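Local structure of DNA ligase (Archaeoglobus fulgidus, 3GDE) at residues L5-A10 and L149-E154; E39-D44 and T116-R121; V45-T50 and T197-R202; G51-P56 and T159-N164; R60-G65 and E122-I127. The protein is an ATP-dependent DNA ligase that probably seals nicks in double-stranded DNA during replication, recombination and repair. One frame throughout, in Å; residues are numbered along the deposited sequence.

Contact 1 of 5, residues L5-A10 and L149-E154; sequences LFAEFA and LATPLE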
# COMPACT_ATOMS: atom_id res chain seq x y z
N LEU A 5 -7.39 14.26 24.25
CA LEU A 5 -8.65 14.30 23.51
C LEU A 5 -8.33 14.30 22.02
O LEU A 5 -7.40 14.97 21.58
CB LEU A 5 -9.47 15.56 23.83
CG LEU A 5 -10.26 15.76 25.13
CD1 LEU A 5 -10.87 14.48 25.72
CD2 LEU A 5 -9.37 16.45 26.15
N PHE A 6 -9.12 13.54 21.26
CA PHE A 6 -9.03 13.55 19.80
C PHE A 6 -9.16 14.99 19.30
O PHE A 6 -8.52 15.36 18.31
CB PHE A 6 -10.09 12.63 19.18
CG PHE A 6 -9.90 12.39 17.70
CD1 PHE A 6 -10.59 13.14 16.76
CD2 PHE A 6 -9.02 11.40 17.25
CE1 PHE A 6 -10.41 12.93 15.39
CE2 PHE A 6 -8.83 11.16 15.89
CZ PHE A 6 -9.53 11.93 14.95
N ALA A 7 -9.95 15.81 20.00
CA ALA A 7 -10.10 17.24 19.70
C ALA A 7 -8.81 18.05 19.76
O ALA A 7 -8.67 19.03 19.06
CB ALA A 7 -11.14 17.89 20.61
N GLU A 8 -7.87 17.66 20.62
CA GLU A 8 -6.58 18.34 20.65
C GLU A 8 -5.82 18.00 19.36
O GLU A 8 -5.27 18.89 18.71
CB GLU A 8 -5.76 17.96 21.89
CG GLU A 8 -4.36 18.59 21.88
CD GLU A 8 -3.49 18.21 23.08
OE1 GLU A 8 -2.37 18.75 23.17
OE2 GLU A 8 -3.92 17.38 23.92
N PHE A 9 -5.83 16.72 19.01
CA PHE A 9 -5.29 16.24 17.75
C PHE A 9 -5.98 16.89 16.54
O PHE A 9 -5.31 17.33 15.60
CB PHE A 9 -5.39 14.70 17.71
CG PHE A 9 -5.21 14.10 16.34
CD1 PHE A 9 -3.94 14.02 15.76
CD2 PHE A 9 -6.30 13.61 15.63
CE1 PHE A 9 -3.77 13.47 14.50
CE2 PHE A 9 -6.14 13.06 14.36
CZ PHE A 9 -4.86 12.99 13.80
N ALA A 10 -7.31 16.97 16.59
CA ALA A 10 -8.11 17.54 15.51
C ALA A 10 -7.78 19.01 15.24
O ALA A 10 -7.59 19.40 14.08
CB ALA A 10 -9.62 17.34 15.78
N LEU A 149 -20.85 12.13 20.49
CA LEU A 149 -19.96 12.66 21.53
C LEU A 149 -18.87 13.62 21.02
O LEU A 149 -18.21 14.30 21.81
CB LEU A 149 -19.29 11.51 22.28
CG LEU A 149 -19.86 10.83 23.53
CD1 LEU A 149 -21.27 11.24 23.91
CD2 LEU A 149 -19.77 9.32 23.34
N ALA A 150 -18.70 13.67 19.70
CA ALA A 150 -17.60 14.39 19.08
C ALA A 150 -17.89 15.88 18.84
O ALA A 150 -19.03 16.27 18.60
CB ALA A 150 -17.23 13.72 17.77
N THR A 151 -16.85 16.71 18.90
CA THR A 151 -16.95 18.09 18.45
C THR A 151 -17.03 18.11 16.90
O THR A 151 -16.70 17.12 16.26
CB THR A 151 -15.75 18.96 18.93
OG1 THR A 151 -14.55 18.52 18.30
CG2 THR A 151 -15.60 18.90 20.46
N PRO A 152 -17.49 19.23 16.32
CA PRO A 152 -17.50 19.35 14.86
C PRO A 152 -16.14 19.03 14.22
O PRO A 152 -16.08 18.26 13.27
CB PRO A 152 -17.89 20.83 14.64
CG PRO A 152 -18.76 21.15 15.82
CD PRO A 152 -18.07 20.43 16.97
N LEU A 153 -15.06 19.59 14.77
CA LEU A 153 -13.71 19.31 14.26
C LEU A 153 -13.24 17.87 14.48
O LEU A 153 -12.48 17.33 13.67
CB LEU A 153 -12.71 20.30 14.86
CG LEU A 153 -11.60 20.83 13.97
CD1 LEU A 153 -12.09 21.15 12.54
CD2 LEU A 153 -11.01 22.05 14.63
N GLU A 154 -13.68 17.26 15.57
CA GLU A 154 -13.42 15.83 15.78
C GLU A 154 -14.13 14.99 14.72
O GLU A 154 -13.56 14.04 14.20
CB GLU A 154 -13.86 15.36 17.17
CG GLU A 154 -12.84 15.60 18.25
CD GLU A 154 -13.37 15.31 19.66
OE1 GLU A 154 -14.60 15.34 19.87
OE2 GLU A 154 -12.55 15.07 20.57
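Ala7 and Glu154 bring the start of helix 6-16 against the first turn of helix 152-162, their CA atoms 5.3 Å apart. The tight side gathers round the Glu154 side chain. Its CG lies at the edge of the Phe6 ring, in the ring plane and 3.7 Å from Phe6 CD1, as the two side chains slide past each other in opposite directions. Beyond CG the glutamate is extended (chi2 172°), which carries its carboxylate to the other helix. There Glu154 OE2 stands 3.2 Å from Ala7 CB and accepts a weak, strongly bent bond from Ala7 N at 2.8 Å; Leu115 N, in a neighbouring loop, is a further donor to the same oxygen. Glu154 OE1 takes a straighter bond from Thr151 N (2.8 Å, 165°), so both oxygens are held and the carboxylate is kept from turning. With the carboxylate cut back to an alanine here, the Leu115 and Thr151 amides would probably lose their acceptor and a gap would open beside the Phe6 ring. Near Leu153 the fit is looser: Ala10 CB rests 3.6 Å from Leu153 O but comes no nearer than 4.4 Å to Leu153 CB, and Leu153 is partly exposed. Thr151 OG1 in turn accepts from Glu154 N at 3.1 Å, and this reciprocal pair is the capping box that begins helix 152-162.

Contact 2 of 5, residues E39-D44 and T116-R121; sequences ERDLYD and TVRKVR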
# COMPACT_ATOMS: atom_id res chain seq x y z
N GLU A 39 2.56 6.87 25.69
CA GLU A 39 3.14 6.25 24.50
C GLU A 39 2.11 5.69 23.51
O GLU A 39 2.41 5.53 22.33
CB GLU A 39 4.25 5.25 24.86
CG GLU A 39 3.81 3.98 25.57
CD GLU A 39 4.99 3.07 25.94
OE1 GLU A 39 5.99 3.57 26.53
OE2 GLU A 39 4.92 1.85 25.64
N ARG A 40 0.90 5.41 23.99
CA ARG A 40 -0.18 4.95 23.11
C ARG A 40 -0.95 6.07 22.43
O ARG A 40 -1.48 5.87 21.34
CB ARG A 40 -1.11 3.96 23.81
CG ARG A 40 -1.74 4.45 25.06
CD ARG A 40 -1.62 3.39 26.15
NE ARG A 40 -2.65 2.36 26.04
CZ ARG A 40 -3.52 2.06 27.01
NH1 ARG A 40 -3.47 2.70 28.17
NH2 ARG A 40 -4.42 1.10 26.82
N ASP A 41 -1.01 7.25 23.05
CA ASP A 41 -1.47 8.45 22.34
C ASP A 41 -0.46 8.83 21.25
O ASP A 41 -0.86 9.29 20.19
CB ASP A 41 -1.68 9.66 23.27
CG ASP A 41 -2.88 9.52 24.18
OD1 ASP A 41 -2.94 10.26 25.18
OD2 ASP A 41 -3.78 8.68 23.93
N LEU A 42 0.83 8.65 21.54
CA LEU A 42 1.90 8.90 20.56
C LEU A 42 1.73 7.97 19.35
O LEU A 42 1.65 8.42 18.22
CB LEU A 42 3.30 8.74 21.17
CG LEU A 42 4.49 8.85 20.18
CD1 LEU A 42 4.51 10.20 19.44
CD2 LEU A 42 5.85 8.58 20.82
N TYR A 43 1.65 6.68 19.64
CA TYR A 43 1.41 5.63 18.65
C TYR A 43 0.20 5.96 17.80
O TYR A 43 0.28 6.01 16.57
CB TYR A 43 1.21 4.29 19.36
CG TYR A 43 1.03 3.12 18.42
CD1 TYR A 43 2.13 2.35 18.02
CD2 TYR A 43 -0.24 2.79 17.93
CE1 TYR A 43 1.96 1.27 17.15
CE2 TYR A 43 -0.41 1.72 17.07
CZ TYR A 43 0.69 0.97 16.67
OH TYR A 43 0.52 -0.10 15.81
N ASP A 44 -0.93 6.21 18.45
CA ASP A 44 -2.15 6.52 17.72
C ASP A 44 -2.03 7.78 16.87
O ASP A 44 -2.46 7.79 15.72
CB ASP A 44 -3.34 6.62 18.68
CG ASP A 44 -3.78 5.27 19.20
OD1 ASP A 44 -3.55 4.24 18.52
OD2 ASP A 44 -4.38 5.24 20.30
N THR A 116 -11.62 11.06 23.83
CA THR A 116 -10.21 10.76 23.93
C THR A 116 -9.78 9.94 22.73
O THR A 116 -10.57 9.19 22.15
CB THR A 116 -9.88 9.99 25.24
OG1 THR A 116 -10.52 8.71 25.22
CG2 THR A 116 -10.34 10.78 26.46
N VAL A 117 -8.51 10.09 22.37
CA VAL A 117 -7.89 9.24 21.38
C VAL A 117 -8.03 7.78 21.83
O VAL A 117 -8.22 6.88 21.01
CB VAL A 117 -6.40 9.63 21.21
CG1 VAL A 117 -5.71 8.72 20.19
CG2 VAL A 117 -6.30 11.11 20.81
N ARG A 118 -7.97 7.55 23.14
CA ARG A 118 -8.10 6.20 23.69
C ARG A 118 -9.47 5.59 23.37
O ARG A 118 -9.54 4.46 22.89
CB ARG A 118 -7.81 6.21 25.20
CG ARG A 118 -7.26 4.88 25.74
CD ARG A 118 -5.71 4.73 25.62
NE ARG A 118 -5.10 5.71 24.71
CZ ARG A 118 -4.80 5.49 23.43
NH1 ARG A 118 -5.02 4.31 22.86
NH2 ARG A 118 -4.26 6.48 22.72
N LYS A 119 -10.54 6.36 23.60
CA LYS A 119 -11.89 5.94 23.22
C LYS A 119 -12.06 5.70 21.71
O LYS A 119 -12.71 4.73 21.31
CB LYS A 119 -12.95 6.92 23.71
CG LYS A 119 -14.34 6.29 23.80
CD LYS A 119 -15.44 7.23 23.36
CE LYS A 119 -16.64 7.13 24.31
NZ LYS A 119 -16.50 8.12 25.45
N VAL A 120 -11.48 6.57 20.89
CA VAL A 120 -11.48 6.39 19.43
C VAL A 120 -10.83 5.05 19.05
O VAL A 120 -11.39 4.27 18.30
CB VAL A 120 -10.78 7.56 18.69
CG1 VAL A 120 -10.61 7.23 17.21
CG2 VAL A 120 -11.59 8.84 18.84
N ARG A 121 -9.65 4.81 19.59
CA ARG A 121 -8.93 3.56 19.41
C ARG A 121 -9.75 2.33 19.83
O ARG A 121 -9.80 1.36 19.10
CB ARG A 121 -7.63 3.60 20.20
CG ARG A 121 -6.84 2.33 20.15
CD ARG A 121 -5.86 2.44 19.01
NE ARG A 121 -6.23 1.59 17.90
CZ ARG A 121 -5.72 1.68 16.68
NH1 ARG A 121 -4.83 2.61 16.38
NH2 ARG A 121 -6.13 0.84 15.75
O HOH W 1 -6.40 9.50 24.94
O HOH W 2 -3.79 7.05 26.67
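Arg118 of helix 117-129 reaches across to Arg40, Asp41 and Asp44 on helix 39-49. Beyond CB, CG stands anti to the backbone N (chi1 -152°), and the chain then bends at chi2 and chi3. CD sits over the centre of the Arg40 guanidinium, 3.7 Å from Arg40 CZ. NE makes a weak bond to Asp41 OD2, and CZ has Arg40 CG above its face at 3.6 Å. At the tip, Arg118 NH2 donates to Asp41 OD2 at 2.6 Å, almost straight at 174°, using that oxygen's anti lone pair. NH2 and NH1 also pinch one oxygen of the next turn, Asp44 OD2, at 2.7 and 2.8 Å, with the two flat groups nearly coplanar. Asp41, Asp44, Arg118 and Arg121 thus form a salt-bridge network between two helices of the all-helical N-terminal region, whose short axes cross at 63°. A leucine in place of Arg118 would probably strand the negative charge of Asp41 and leave Asp44 OD2 without its two donors. A water bridges Asp41 OD2 to Arg118 N. Arg121 NH1 meets Asp44 OD1 at 3.0 Å from above the carboxylate plane, while Arg121 NH2 bonds to Val53 O. Beside these charges Val117 CG1 packs 3.5 Å from Asp44 CB.

Contact 3 of 5, residues V45-T50 and T197-R202; sequences VVLFIT and TNDLGR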
# COMPACT_ATOMS: atom_id res chain seq x y z
N VAL A 45 -1.42 8.83 17.41
CA VAL A 45 -1.28 10.09 16.66
C VAL A 45 -0.44 9.90 15.39
O VAL A 45 -0.77 10.45 14.34
CB VAL A 45 -0.73 11.24 17.57
CG1 VAL A 45 -0.22 12.43 16.75
CG2 VAL A 45 -1.79 11.71 18.53
N VAL A 46 0.62 9.11 15.48
CA VAL A 46 1.51 8.89 14.35
C VAL A 46 0.76 8.13 13.23
O VAL A 46 0.81 8.53 12.06
CB VAL A 46 2.83 8.18 14.75
CG1 VAL A 46 3.60 7.72 13.53
CG2 VAL A 46 3.70 9.13 15.58
N LEU A 47 0.07 7.06 13.61
CA LEU A 47 -0.82 6.37 12.68
C LEU A 47 -1.89 7.30 12.13
O LEU A 47 -1.95 7.52 10.92
CB LEU A 47 -1.43 5.12 13.32
CG LEU A 47 -0.67 3.82 13.05
CD1 LEU A 47 0.68 3.81 13.74
CD2 LEU A 47 -1.50 2.58 13.44
N PHE A 48 -2.71 7.86 13.02
CA PHE A 48 -3.86 8.69 12.63
C PHE A 48 -3.54 9.84 11.67
O PHE A 48 -4.29 10.09 10.73
CB PHE A 48 -4.63 9.21 13.86
CG PHE A 48 -5.29 8.13 14.68
CD1 PHE A 48 -5.20 6.78 14.32
CD2 PHE A 48 -6.02 8.46 15.81
CE1 PHE A 48 -5.81 5.79 15.08
CE2 PHE A 48 -6.65 7.48 16.57
CZ PHE A 48 -6.54 6.15 16.22
N ILE A 49 -2.42 10.53 11.88
CA ILE A 49 -2.07 11.65 10.99
C ILE A 49 -1.78 11.20 9.55
O ILE A 49 -1.95 11.99 8.60
CB ILE A 49 -0.92 12.53 11.58
CG1 ILE A 49 -0.81 13.86 10.83
CG2 ILE A 49 0.41 11.76 11.57
CD1 ILE A 49 0.01 14.93 11.57
N THR A 50 -1.38 9.94 9.39
CA THR A 50 -1.12 9.36 8.06
C THR A 50 -2.37 8.76 7.41
O THR A 50 -2.27 8.14 6.35
CB THR A 50 -0.01 8.28 8.09
OG1 THR A 50 -0.39 7.23 8.98
CG2 THR A 50 1.31 8.87 8.55
N THR A 197 9.97 -3.03 10.40
CA THR A 197 8.83 -3.18 11.32
C THR A 197 7.51 -2.90 10.63
O THR A 197 6.48 -3.46 11.03
CB THR A 197 8.92 -2.25 12.55
OG1 THR A 197 8.92 -0.88 12.13
CG2 THR A 197 10.16 -2.54 13.37
N ASN A 198 7.53 -2.03 9.63
CA ASN A 198 6.34 -1.57 8.92
C ASN A 198 5.21 -1.03 9.82
O ASN A 198 4.01 -1.19 9.53
CB ASN A 198 5.85 -2.65 7.94
CG ASN A 198 6.76 -2.77 6.73
OD1 ASN A 198 6.68 -1.96 5.81
ND2 ASN A 198 7.64 -3.77 6.75
N ASP A 199 5.63 -0.38 10.91
CA ASP A 199 4.73 0.30 11.82
C ASP A 199 5.43 1.57 12.31
O ASP A 199 6.29 1.50 13.20
CB ASP A 199 4.37 -0.61 13.00
CG ASP A 199 3.27 -0.04 13.89
OD1 ASP A 199 3.05 1.20 13.90
OD2 ASP A 199 2.63 -0.83 14.60
N LEU A 200 5.07 2.72 11.73
CA LEU A 200 5.66 4.00 12.10
C LEU A 200 5.36 4.42 13.52
O LEU A 200 6.14 5.14 14.14
CB LEU A 200 5.22 5.12 11.14
CG LEU A 200 6.26 5.67 10.16
CD1 LEU A 200 5.79 7.00 9.59
CD2 LEU A 200 7.65 5.82 10.81
N GLY A 201 4.21 3.97 14.03
CA GLY A 201 3.84 4.21 15.42
C GLY A 201 4.80 3.53 16.38
O GLY A 201 5.31 4.17 17.30
N ARG A 202 5.05 2.24 16.15
CA ARG A 202 6.05 1.47 16.89
C ARG A 202 7.41 2.16 16.83
O ARG A 202 8.10 2.27 17.84
CB ARG A 202 6.16 0.06 16.31
CG ARG A 202 6.38 -1.03 17.34
CD ARG A 202 7.74 -1.71 17.27
NE ARG A 202 7.72 -2.82 16.34
CZ ARG A 202 8.44 -3.94 16.43
NH1 ARG A 202 9.27 -4.14 17.45
NH2 ARG A 202 8.31 -4.88 15.49
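Val46 and Gly201 mark the closest backbone approach, CA to CA 5.3 Å, between the later turns of helix 39-49 and the first turn of helix 200-216. The chain enters that first turn through Asn198, whose positive phi (52°) closes the preceding helix, and Asp199, which caps the new one. Gly201 makes the closeness possible: a CB on it would fall about 2.6 Å from Leu47 CD1, a clash. In the deposited structure Leu47 CD1 instead lies over the bare backbone, 3.5 Å from Gly201 N, and equally near Asp199 OD1, the two side chains crossing at about a right angle. Beside it Val46 CG1, set anti to its own amide nitrogen by a chi1 of 169°, touches Leu200 O at 3.7 Å and Leu200 CB at 3.9 Å. Met175 and Ile179 of helix 172-182 touch Leu200 as well. Asp199 OD1 accepts from Arg202 N at 3.2 Å, the amide standing well above the carboxylate plane, and more weakly from Gly201 N. Asp199 OD2 is taken by Tyr43 OH, so helix 39-49 also steadies the capping carboxylate. The motif is an aspartate N-cap at the start of helix 200-216, packed on helix 39-49 of the ligase's helical N-terminal part.

Contact 4 of 5, residues G51-P56 and T159-N164; sequences GKVYPP and TRLILN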
# COMPACT_ATOMS: atom_id res chain seq x y z
N GLY A 51 -3.53 8.94 8.04
CA GLY A 51 -4.77 8.33 7.56
C GLY A 51 -4.87 6.83 7.77
O GLY A 51 -5.64 6.17 7.08
N LYS A 52 -4.11 6.30 8.73
CA LYS A 52 -4.11 4.86 9.03
C LYS A 52 -4.63 4.59 10.43
O LYS A 52 -4.31 5.31 11.38
CB LYS A 52 -2.70 4.26 8.96
CG LYS A 52 -2.05 4.14 7.59
CD LYS A 52 -0.63 3.56 7.77
CE LYS A 52 0.24 3.73 6.54
NZ LYS A 52 0.52 5.18 6.21
N VAL A 53 -5.40 3.52 10.55
CA VAL A 53 -5.83 3.02 11.85
C VAL A 53 -5.02 1.77 12.21
O VAL A 53 -4.65 1.57 13.38
CB VAL A 53 -7.36 2.77 11.85
CG1 VAL A 53 -7.82 2.21 13.17
CG2 VAL A 53 -8.11 4.07 11.54
N TYR A 54 -4.75 0.94 11.21
CA TYR A 54 -3.92 -0.27 11.35
C TYR A 54 -2.86 -0.29 10.25
O TYR A 54 -3.09 0.24 9.18
CB TYR A 54 -4.76 -1.55 11.28
CG TYR A 54 -5.93 -1.56 12.25
CD1 TYR A 54 -5.73 -1.81 13.61
CD2 TYR A 54 -7.22 -1.27 11.80
CE1 TYR A 54 -6.79 -1.80 14.50
CE2 TYR A 54 -8.30 -1.25 12.68
CZ TYR A 54 -8.08 -1.51 14.03
OH TYR A 54 -9.14 -1.48 14.90
N PRO A 55 -1.69 -0.91 10.52
CA PRO A 55 -0.76 -1.27 9.45
C PRO A 55 -1.43 -2.24 8.46
O PRO A 55 -2.30 -3.01 8.85
CB PRO A 55 0.37 -1.98 10.20
CG PRO A 55 0.30 -1.42 11.58
CD PRO A 55 -1.15 -1.26 11.85
N PRO A 56 -1.05 -2.17 7.17
CA PRO A 56 -1.72 -3.01 6.16
C PRO A 56 -1.50 -4.51 6.37
O PRO A 56 -2.37 -5.32 6.04
CB PRO A 56 -1.08 -2.55 4.84
CG PRO A 56 0.23 -1.95 5.23
CD PRO A 56 -0.00 -1.32 6.58
N THR A 159 -13.98 11.21 10.39
CA THR A 159 -14.53 10.83 9.10
C THR A 159 -13.40 10.65 8.09
O THR A 159 -13.34 9.64 7.38
CB THR A 159 -15.56 11.89 8.63
OG1 THR A 159 -16.64 11.96 9.57
CG2 THR A 159 -16.12 11.56 7.24
N ARG A 160 -12.48 11.62 8.04
CA ARG A 160 -11.36 11.58 7.11
C ARG A 160 -10.41 10.42 7.40
O ARG A 160 -9.84 9.83 6.48
CB ARG A 160 -10.61 12.91 7.11
CG ARG A 160 -11.39 14.03 6.44
CD ARG A 160 -10.51 15.21 6.12
NE ARG A 160 -11.27 16.39 5.72
CZ ARG A 160 -10.73 17.60 5.61
NH1 ARG A 160 -9.44 17.78 5.87
NH2 ARG A 160 -11.47 18.64 5.25
N LEU A 161 -10.28 10.09 8.69
CA LEU A 161 -9.46 8.98 9.15
C LEU A 161 -10.02 7.65 8.66
O LEU A 161 -9.29 6.86 8.06
CB LEU A 161 -9.31 9.02 10.68
CG LEU A 161 -8.51 7.97 11.45
CD1 LEU A 161 -7.12 7.74 10.86
CD2 LEU A 161 -8.41 8.37 12.93
N ILE A 162 -11.31 7.41 8.90
CA ILE A 162 -12.02 6.23 8.39
C ILE A 162 -11.92 6.09 6.86
O ILE A 162 -11.80 4.99 6.33
CB ILE A 162 -13.51 6.23 8.83
CG1 ILE A 162 -13.62 6.08 10.36
CG2 ILE A 162 -14.31 5.12 8.09
CD1 ILE A 162 -14.96 6.47 10.91
N LEU A 163 -11.97 7.22 6.16
CA LEU A 163 -11.84 7.26 4.70
C LEU A 163 -10.38 7.27 4.23
O LEU A 163 -10.12 7.30 3.04
CB LEU A 163 -12.60 8.48 4.14
CG LEU A 163 -14.12 8.40 4.31
CD1 LEU A 163 -14.81 9.69 3.89
CD2 LEU A 163 -14.71 7.20 3.59
N ASN A 164 -9.45 7.26 5.19
CA ASN A 164 -8.01 7.19 4.93
C ASN A 164 -7.37 8.35 4.13
O ASN A 164 -6.24 8.20 3.65
CB ASN A 164 -7.61 5.83 4.33
CG ASN A 164 -8.06 4.63 5.19
OD1 ASN A 164 -8.51 3.61 4.65
ND2 ASN A 164 -7.95 4.74 6.53
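Gly51 and Asn164 meet at the C-terminal end of helix 152-162, which finishes in a Schellman motif: Asn164 takes a positive phi and two bonds lead back into the last turn. The partner is the loop following helix 39-49, and the two CA atoms are 4.3 Å apart. Polar contacts converge on a single atom, Gly51 O. Asn164 ND2 donates to it at 2.8 Å, but the N-H is turned well aside (128°), which makes the bond weak. Asn164 CA approaches the same oxygen at 3.4 Å in a CA-H...O contact, so the carbonyl is met by both the backbone and the amide end of one residue.

Apolar contacts lie a turn earlier. With CG anti to the backbone N (chi1 179°), the end of Leu161 comes near the loop, where CD1 meets Val53 CG2 at 3.9 Å; the two side chains cross at about a right angle. Leu161 CD1 also rests 3.8 Å from Lys52 O. Phe124 of helix 117-129 touches both Val53 and Leu161, joining this pair to a third helix.

Of the charged groups, Lys52 points away and forms a salt bridge with Glu172. Glycine suits the loop side of the contact: the phi of Gly51 is positive (72°), and a CB on Gly51 would clash with Asn164 O.

Contact 5 of 5, residues R60-G65 and E122-I127; sequences RELGVG and ETFDEI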
# COMPACT_ATOMS: atom_id res chain seq x y z
N ARG A 60 -6.24 -6.93 11.13
CA ARG A 60 -7.36 -6.01 11.43
C ARG A 60 -7.59 -4.94 10.35
O ARG A 60 -6.66 -4.25 9.94
CB ARG A 60 -7.18 -5.36 12.80
CG ARG A 60 -7.33 -6.31 13.98
CD ARG A 60 -6.92 -5.65 15.29
NE ARG A 60 -5.53 -5.23 15.25
CZ ARG A 60 -4.92 -4.51 16.20
NH1 ARG A 60 -5.58 -4.11 17.27
NH2 ARG A 60 -3.64 -4.20 16.05
N GLU A 61 -8.84 -4.83 9.92
CA GLU A 61 -9.34 -3.77 9.05
C GLU A 61 -10.62 -3.24 9.70
O GLU A 61 -11.40 -4.03 10.24
CB GLU A 61 -9.74 -4.34 7.69
CG GLU A 61 -8.66 -4.40 6.63
CD GLU A 61 -9.21 -4.91 5.30
OE1 GLU A 61 -9.44 -6.15 5.18
OE2 GLU A 61 -9.41 -4.07 4.37
N LEU A 62 -10.86 -1.92 9.62
CA LEU A 62 -12.13 -1.34 10.09
C LEU A 62 -13.35 -1.92 9.35
O LEU A 62 -14.34 -2.29 9.98
CB LEU A 62 -12.15 0.19 9.95
CG LEU A 62 -11.70 1.14 11.07
CD1 LEU A 62 -12.17 2.57 10.76
CD2 LEU A 62 -12.15 0.70 12.48
N GLY A 63 -13.27 -1.99 8.02
CA GLY A 63 -14.37 -2.52 7.21
C GLY A 63 -15.57 -1.60 7.23
O GLY A 63 -16.73 -2.05 7.23
N VAL A 64 -15.30 -0.30 7.27
CA VAL A 64 -16.33 0.72 7.27
C VAL A 64 -16.30 1.49 5.95
O VAL A 64 -15.36 2.26 5.68
CB VAL A 64 -16.19 1.67 8.49
CG1 VAL A 64 -17.16 2.82 8.40
CG2 VAL A 64 -16.42 0.89 9.78
N GLY A 65 -17.32 1.25 5.12
CA GLY A 65 -17.50 1.98 3.86
C GLY A 65 -18.27 3.27 4.07
O GLY A 65 -18.95 3.44 5.12
N GLU A 122 -10.38 2.40 21.00
CA GLU A 122 -11.17 1.28 21.55
C GLU A 122 -12.39 0.98 20.69
O GLU A 122 -12.66 -0.17 20.38
CB GLU A 122 -11.63 1.55 22.99
CG GLU A 122 -10.53 2.00 23.96
CD GLU A 122 -9.72 0.87 24.58
OE1 GLU A 122 -8.98 1.17 25.55
OE2 GLU A 122 -9.81 -0.31 24.13
N THR A 123 -13.12 2.03 20.31
CA THR A 123 -14.28 1.93 19.43
C THR A 123 -13.91 1.34 18.07
O THR A 123 -14.61 0.46 17.55
CB THR A 123 -14.95 3.30 19.25
OG1 THR A 123 -15.13 3.90 20.54
CG2 THR A 123 -16.30 3.18 18.54
N PHE A 124 -12.80 1.82 17.50
CA PHE A 124 -12.22 1.26 16.25
C PHE A 124 -11.87 -0.22 16.36
O PHE A 124 -12.20 -1.00 15.46
CB PHE A 124 -10.99 2.05 15.79
CG PHE A 124 -11.32 3.37 15.12
CD1 PHE A 124 -10.31 4.23 14.73
CD2 PHE A 124 -12.64 3.74 14.88
CE1 PHE A 124 -10.60 5.44 14.09
CE2 PHE A 124 -12.94 4.96 14.26
CZ PHE A 124 -11.91 5.80 13.86
N ASP A 125 -11.20 -0.61 17.45
CA ASP A 125 -10.84 -2.02 17.66
C ASP A 125 -12.06 -2.92 17.77
O ASP A 125 -12.06 -4.04 17.24
CB ASP A 125 -9.91 -2.18 18.88
CG ASP A 125 -8.48 -1.66 18.61
OD1 ASP A 125 -8.17 -1.23 17.48
OD2 ASP A 125 -7.66 -1.70 19.55
N GLU A 126 -13.13 -2.45 18.43
CA GLU A 126 -14.39 -3.19 18.45
C GLU A 126 -15.01 -3.30 17.05
O GLU A 126 -15.40 -4.39 16.65
CB GLU A 126 -15.41 -2.60 19.41
CG GLU A 126 -16.71 -3.41 19.31
CD GLU A 126 -17.78 -3.05 20.30
OE1 GLU A 126 -18.83 -3.73 20.23
OE2 GLU A 126 -17.61 -2.11 21.11
N ILE A 127 -15.12 -2.18 16.34
CA ILE A 127 -15.64 -2.16 14.98
C ILE A 127 -14.92 -3.16 14.07
O ILE A 127 -15.58 -3.94 13.38
CB ILE A 127 -15.63 -0.73 14.36
CG1 ILE A 127 -16.73 0.14 15.00
CG2 ILE A 127 -15.83 -0.78 12.86
CD1 ILE A 127 -16.58 1.66 14.78
O HOH W 3 -5.09 -1.93 18.78
O HOH W 4 -15.29 -4.90 10.81
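Leu62 lies against Phe124 with its CD1 methyl over the middle of the ring, 4.3 Å from the centroid and only 9° from the ring normal, a CH-pi contact. Its other methyl, CD2, turns to the helix backbone: it is 3.4 Å from Phe124 O and 3.8 Å from Phe124 CB. The leucine thus straddles the root of the phenylalanine, one branch on the face and one beside CB. Ile127, a turn further along helix 117-129, completes the apolar centre. Its CG2, placed anti to the backbone N by a chi1 of -73° for CG1, packs 3.6 Å from Val64 CG2 and 4.0 Å from Leu62 CD2. Ile162 of helix 152-162 touches Leu62, Val64 and Phe124, while Leu142 and Leu143 of helix 135-149 reach Ile127 and Val64 respectively, so the loop 60-65 is wedged among three helices.

Outward lies the charged rim. Arg60 NH1 and Asp125 OD1 are 3.9 Å apart, a long salt bridge in which the oxygen sits off the guanidinium plane, so the pair interacts by charge alone. A water bridges the two groups, accepting from Arg60 NH1 at 2.7 Å and donating to Asp125 OD2. Each group has a firmer partner elsewhere: Asp58 for Arg60, Tyr54 OH for Asp125. Between these segments the close contacts are apolar, so the fit of Leu62 and Val64 probably contributes most, while the Arg60-Asp125 pair at the rim is likely to add only a modest, water-softened attraction.

How the contacts relate
All five contacts belong to the helical N-terminal part of the ligase, remote from the predicted ATP-binding residues. Their first segments follow one another along the chain, and contacts 2, 3, 4 and 5 draw on helix 39-49 and the loop beyond it. Contacts 2 and 5 share helix 117-129, contacts 1 and 4 share helix 152-162, and contact 3 brings in helix 200-216. Centres lie about 10 Å apart for contacts 4 and 5 and about 19 Å for contacts 1 and 3. Phe48 links several of them, packing on Phe6, Phe9, Val117 and Leu161. Contact 1 alternates along the chain with 3 and 4, and contact 2 with 3, 4 and 5; the other pairs lie one within the other's span.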